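ABC transporter periplasmic substrate-binding protein (Desulfovibrio alaskensis, PDB 5MY5) binds tungstate with high selectivity in the periplasm and probably delivers it to an ABC transporter for uptake into the cell. Local coordinates at residues A[97-109]-A[262-274]. The protein carries 2 engineered substitutions. Numbering follows the deposited sequence.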
loop_
_atom_site.group_PDB
_atom_site.type_symbol
_atom_site.label_atom_id
_atom_site.label_comp_id
_atom_site.label_asym_id
_atom_site.label_seq_id
_atom_site.Cartn_x
_atom_site.Cartn_y
_atom_site.Cartn_z
ATOM N N THR A 97 13.908 -15.857 3.767
ATOM C CA THR A 97 13.593 -17.079 4.421
ATOM C C THR A 97 12.109 -17.371 4.295
ATOM O O THR A 97 11.646 -18.468 3.910
ATOM C CB THR A 97 13.988 -16.967 5.906
ATOM O OG1 THR A 97 13.250 -15.886 6.501
ATOM C CG2 THR A 97 15.514 -16.573 5.984
ATOM N N ALA A 98 11.250 -16.369 4.557
ATOM C CA ALA A 98 9.820 -16.557 4.526
ATOM C C ALA A 98 9.105 -15.207 4.722
ATOM O O ALA A 98 9.719 -14.239 5.261
ATOM C CB ALA A 98 9.342 -17.527 5.569
ATOM N N ARG A 99 7.862 -15.156 4.266
ATOM C CA ARG A 99 7.012 -13.981 4.406
ATOM C C ARG A 99 6.217 -14.149 5.665
ATOM O O ARG A 99 5.524 -15.169 5.841
ATOM C CB ARG A 99 5.973 -13.824 3.291
ATOM C CG ARG A 99 6.522 -13.745 1.902
ATOM C CD ARG A 99 5.391 -13.983 0.940
ATOM N NE ARG A 99 4.437 -12.913 0.962
ATOM C CZ ARG A 99 3.127 -12.980 0.832
ATOM N NH1 ARG A 99 2.536 -14.161 0.668
ATOM N NH2 ARG A 99 2.404 -11.894 0.775
ATOM N N THR A 100 6.202 -13.121 6.526
ATOM C CA THR A 100 5.269 -13.046 7.651
ATOM C C THR A 100 4.330 -11.878 7.420
ATOM O O THR A 100 4.748 -10.728 7.476
ATOM C CB THR A 100 6.024 -12.911 9.020
ATOM O OG1 THR A 100 6.851 -14.071 9.202
ATOM C CG2 THR A 100 5.122 -12.837 10.140
ATOM N N GLN A 101 3.059 -12.175 7.303
ATOM C CA GLN A 101 2.074 -11.124 7.135
ATOM C C GLN A 101 1.847 -10.419 8.438
ATOM O O GLN A 101 1.797 -11.066 9.513
ATOM C CB GLN A 101 0.765 -11.696 6.585
ATOM C CG GLN A 101 0.828 -11.922 5.068
ATOM C CD GLN A 101 1.606 -13.161 4.663
ATOM O OE1 GLN A 101 1.220 -14.289 5.012
ATOM N NE2 GLN A 101 2.661 -12.981 3.884
ATOM N N LEU A 102 1.693 -9.125 8.394
ATOM C CA LEU A 102 1.687 -8.223 9.602
ATOM C C LEU A 102 0.468 -7.297 9.695
ATOM O O LEU A 102 -0.233 -7.233 10.740
ATOM C CB LEU A 102 2.998 -7.494 9.805
ATOM C CG LEU A 102 4.206 -8.343 10.064
ATOM C CD1 LEU A 102 5.488 -7.510 9.986
ATOM C CD2 LEU A 102 4.083 -9.000 11.474
ATOM N N MET A 103 0.106 -6.602 8.619
ATOM C CA MET A 103 -0.987 -5.699 8.544
ATOM C C MET A 103 -1.297 -5.353 7.097
ATOM O O MET A 103 -0.507 -5.666 6.245
ATOM C CB MET A 103 -0.717 -4.393 9.246
ATOM C CG MET A 103 0.380 -3.548 8.758
ATOM S SD MET A 103 2.095 -4.030 8.992
ATOM C CE MET A 103 2.864 -2.568 8.413
ATOM N N TYR A 104 -2.435 -4.744 6.885
ATOM C CA TYR A 104 -2.692 -4.160 5.554
ATOM C C TYR A 104 -3.186 -2.741 5.648
ATOM O O TYR A 104 -3.920 -2.426 6.597
ATOM C CB TYR A 104 -3.675 -4.992 4.748
ATOM C CG TYR A 104 -5.063 -5.263 5.394
ATOM C CD1 TYR A 104 -6.140 -4.451 5.109
ATOM C CD2 TYR A 104 -5.305 -6.381 6.204
ATOM C CE1 TYR A 104 -7.399 -4.664 5.630
ATOM C CE2 TYR A 104 -6.603 -6.646 6.655
ATOM C CZ TYR A 104 -7.619 -5.746 6.384
ATOM O OH TYR A 104 -8.886 -5.892 6.866
ATOM N N ASN A 105 -2.859 -1.884 4.702
ATOM C CA ASN A 105 -3.623 -0.677 4.425
ATOM C C ASN A 105 -4.495 -0.981 3.171
ATOM O O ASN A 105 -4.670 -2.142 2.825
ATOM C CB ASN A 105 -2.788 0.602 4.369
ATOM C CG ASN A 105 -1.627 0.538 3.373
ATOM O OD1 ASN A 105 -1.478 -0.452 2.674
ATOM N ND2 ASN A 105 -0.761 1.567 3.345
ATOM N N ASP A 106 -5.219 -0.005 2.738
ATOM C CA ASP A 106 -6.147 -0.296 1.675
ATOM C C ASP A 106 -6.285 0.821 0.689
ATOM O O ASP A 106 -5.881 1.925 0.877
ATOM C CB ASP A 106 -7.516 -0.748 2.208
ATOM C CG ASP A 106 -8.281 0.359 2.913
ATOM O OD1 ASP A 106 -7.724 1.402 3.344
ATOM O OD2 ASP A 106 -9.518 0.166 3.130
ATOM N N PHE A 107 -6.922 0.461 -0.419
ATOM C CA PHE A 107 -7.277 1.368 -1.474
ATOM C C PHE A 107 -8.773 1.612 -1.480
ATOM O O PHE A 107 -9.472 0.762 -1.068
ATOM C CB PHE A 107 -6.820 0.793 -2.856
ATOM C CG PHE A 107 -5.310 0.711 -3.004
ATOM C CD1 PHE A 107 -4.616 1.750 -3.451
ATOM C CD2 PHE A 107 -4.670 -0.512 -2.715
ATOM C CE1 PHE A 107 -3.180 1.654 -3.580
ATOM C CE2 PHE A 107 -3.290 -0.635 -2.897
ATOM C CZ PHE A 107 -2.581 0.459 -3.270
ATOM N N VAL A 108 -9.187 2.719 -2.039
ATOM C CA VAL A 108 -10.635 3.110 -2.145
ATOM C C VAL A 108 -10.917 3.702 -3.507
ATOM O O VAL A 108 -10.014 4.257 -4.177
ATOM C CB VAL A 108 -11.037 4.046 -0.997
ATOM C CG1 VAL A 108 -10.863 3.372 0.412
ATOM C CG2 VAL A 108 -10.309 5.275 -1.051
ATOM N N ILE A 109 -12.181 3.612 -3.948
ATOM C CA ILE A 109 -12.600 4.395 -5.128
ATOM C C ILE A 109 -13.372 5.601 -4.657
ATOM O O ILE A 109 -14.290 5.435 -3.815
ATOM C CB ILE A 109 -13.400 3.500 -6.089
ATOM C CG1 ILE A 109 -12.489 2.308 -6.522
ATOM C CG2 ILE A 109 -13.904 4.346 -7.224
ATOM C CD1 ILE A 109 -13.276 1.274 -7.200
ATOM N N LYS A 262 -2.786 6.387 13.697
ATOM C CA LYS A 262 -3.648 7.368 12.976
ATOM C C LYS A 262 -2.883 8.242 12.093
ATOM O O LYS A 262 -1.808 8.737 12.429
ATOM C CB LYS A 262 -4.321 8.357 13.975
ATOM C CG LYS A 262 -5.007 7.700 15.138
ATOM C CD LYS A 262 -6.323 7.167 14.715
ATOM C CE LYS A 262 -6.954 6.394 15.890
ATOM N NZ LYS A 262 -8.031 5.628 15.367
ATOM N N LEU A 263 -3.450 8.531 10.930
ATOM C CA LEU A 263 -3.007 9.574 10.064
ATOM C C LEU A 263 -4.028 10.685 10.061
ATOM O O LEU A 263 -5.185 10.406 9.788
ATOM C CB LEU A 263 -2.857 8.970 8.615
ATOM C CG LEU A 263 -2.393 9.992 7.596
ATOM C CD1 LEU A 263 -0.986 10.494 7.867
ATOM C CD2 LEU A 263 -2.510 9.518 6.115
ATOM N N MET A 264 -3.620 11.873 10.510
ATOM C CA MET A 264 -4.536 12.999 10.704
ATOM C C MET A 264 -5.800 12.542 11.412
ATOM O O MET A 264 -6.923 12.831 11.032
ATOM C CB MET A 264 -4.851 13.686 9.401
ATOM C CG MET A 264 -3.588 14.242 8.834
ATOM S SD MET A 264 -3.794 14.961 7.217
ATOM C CE MET A 264 -2.064 15.286 6.948
ATOM N N GLY A 265 -5.630 11.747 12.466
ATOM C CA GLY A 265 -6.738 11.301 13.259
ATOM C C GLY A 265 -7.587 10.135 12.825
ATOM O O GLY A 265 -8.550 9.710 13.472
ATOM N N LYS A 266 -7.191 9.547 11.682
ATOM C CA LYS A 266 -7.964 8.495 11.053
ATOM C C LYS A 266 -7.175 7.194 10.936
ATOM O O LYS A 266 -5.962 7.191 10.714
ATOM C CB LYS A 266 -8.362 9.017 9.671
ATOM C CG LYS A 266 -9.447 10.089 9.799
ATOM C CD LYS A 266 -10.295 10.354 8.613
ATOM C CE LYS A 266 -11.310 11.445 8.884
ATOM N NZ LYS A 266 -12.253 11.536 7.741
ATOM N N ALA A 267 -7.867 6.088 10.982
ATOM C CA ALA A 267 -7.259 4.741 10.937
ATOM C C ALA A 267 -6.670 4.486 9.520
ATOM O O ALA A 267 -7.220 5.008 8.513
ATOM C CB ALA A 267 -8.304 3.665 11.190
ATOM N N LEU A 268 -5.551 3.736 9.477
ATOM C CA LEU A 268 -4.917 3.436 8.196
ATOM C C LEU A 268 -4.590 1.978 8.037
ATOM O O LEU A 268 -4.773 1.412 6.919
ATOM C CB LEU A 268 -3.729 4.375 8.051
ATOM C CG LEU A 268 -3.008 4.558 6.745
ATOM C CD1 LEU A 268 -3.905 5.347 5.808
ATOM C CD2 LEU A 268 -1.753 5.319 6.980
ATOM N N PHE A 269 -4.089 1.316 9.074
ATOM C CA PHE A 269 -3.687 -0.094 9.005
ATOM C C PHE A 269 -4.562 -1.014 9.830
ATOM O O PHE A 269 -4.867 -0.636 10.974
ATOM C CB PHE A 269 -2.268 -0.203 9.509
ATOM C CG PHE A 269 -1.241 0.518 8.693
ATOM C CD1 PHE A 269 -0.669 -0.052 7.500
ATOM C CD2 PHE A 269 -0.822 1.776 9.048
ATOM C CE1 PHE A 269 0.329 0.619 6.798
ATOM C CE2 PHE A 269 0.163 2.396 8.369
ATOM C CZ PHE A 269 0.688 1.889 7.221
ATOM N N THR A 270 -4.931 -2.186 9.334
ATOM C CA THR A 270 -5.573 -3.229 10.037
ATOM C C THR A 270 -4.460 -4.276 10.320
ATOM O O THR A 270 -3.972 -4.913 9.392
ATOM C CB THR A 270 -6.746 -3.816 9.242
ATOM O OG1 THR A 270 -7.648 -2.780 8.920
ATOM C CG2 THR A 270 -7.405 -4.893 9.979
ATOM N N PRO A 271 -4.107 -4.523 11.599
ATOM C CA PRO A 271 -3.274 -5.669 11.922
ATOM C C PRO A 271 -3.869 -6.996 11.589
ATOM O O PRO A 271 -5.076 -7.161 11.776
ATOM C CB PRO A 271 -3.055 -5.534 13.437
ATOM C CG PRO A 271 -4.204 -4.779 13.888
ATOM C CD PRO A 271 -4.770 -3.947 12.782
ATOM N N ASN A 272 -3.077 -7.935 11.096
ATOM C CA ASN A 272 -3.557 -9.238 10.728
ATOM C C ASN A 272 -2.546 -10.341 10.793
ATOM O O ASN A 272 -2.639 -11.317 10.089
ATOM C CB ASN A 272 -4.349 -9.191 9.384
ATOM C CG ASN A 272 -3.469 -9.078 8.158
ATOM O OD1 ASN A 272 -2.296 -8.619 8.216
ATOM N ND2 ASN A 272 -4.007 -9.500 7.049
ATOM N N ALA A 273 -1.561 -10.191 11.694
ATOM C CA ALA A 273 -0.612 -11.262 11.933
ATOM C C ALA A 273 -1.384 -12.544 12.310
ATOM O O ALA A 273 -2.456 -12.464 12.923
ATOM C CB ALA A 273 0.428 -10.852 12.968
ATOM N N GLU A 274 -0.918 -13.703 11.833
ATOM C CA GLU A 274 -1.565 -14.996 12.182
ATOM C C GLU A 274 -1.377 -15.312 13.663
ATOM O O GLU A 274 -0.386 -14.911 14.257
ATOM C CB GLU A 274 -0.984 -16.140 11.345
ATOM C CG GLU A 274 -1.360 -16.091 9.866
ATOM C CD GLU A 274 -2.856 -16.255 9.622
ATOM O OE1 GLU A 274 -3.547 -16.797 10.513
ATOM O OE2 GLU A 274 -3.335 -15.860 8.533
ATOM O OXT GLU A 274 -2.185 -15.978 14.327
HETATM O O HOH W 1 1.578 -13.630 10.518
HETATM O O HOH W 2 -5.392 2.546 4.468
#
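Tyr104 lays one face of its ring over Thr270, whose CB sits 3.8 Å from the ring centroid in a CH-pi contact, while Thr270 CG2 lies 3.6 Å from Tyr104 OH. Tyr104 CG stands between the backbone N and the carbonyl carbon (chi1 56°), which lets the two side chains run alongside each other. Asn272 crosses the Tyr104 side chain at about a right angle, with ND2 at the ring edge, 3.5 Å from Tyr104 CD2; Gln223 hydrogen-bonds that amide nitrogen. On the face of the sheet that carries Met103 and Pro271, Met103 CG packs 3.9 Å from Phe269 CD1. The Asn105 amide runs beside the Phe269 ring, the two planes 12° apart, its OD1 held by Asn222. Tyr104 and Thr270 form an antiparallel hydrogen-bonded pair, Tyr104 N to Thr270 O and Thr270 N to Tyr104 O, both 2.9 Å, and Asn272 N adds a nearly straight bond to Leu102 O (3.0 Å). Single waters bridge Gln101 O to Glu274 N and Leu268 O to Asp106 N. The C-terminal tail thus pairs antiparallel with strand 100-112, as in the two-lobed fold of periplasmic binding proteins, where such strands link the lobes.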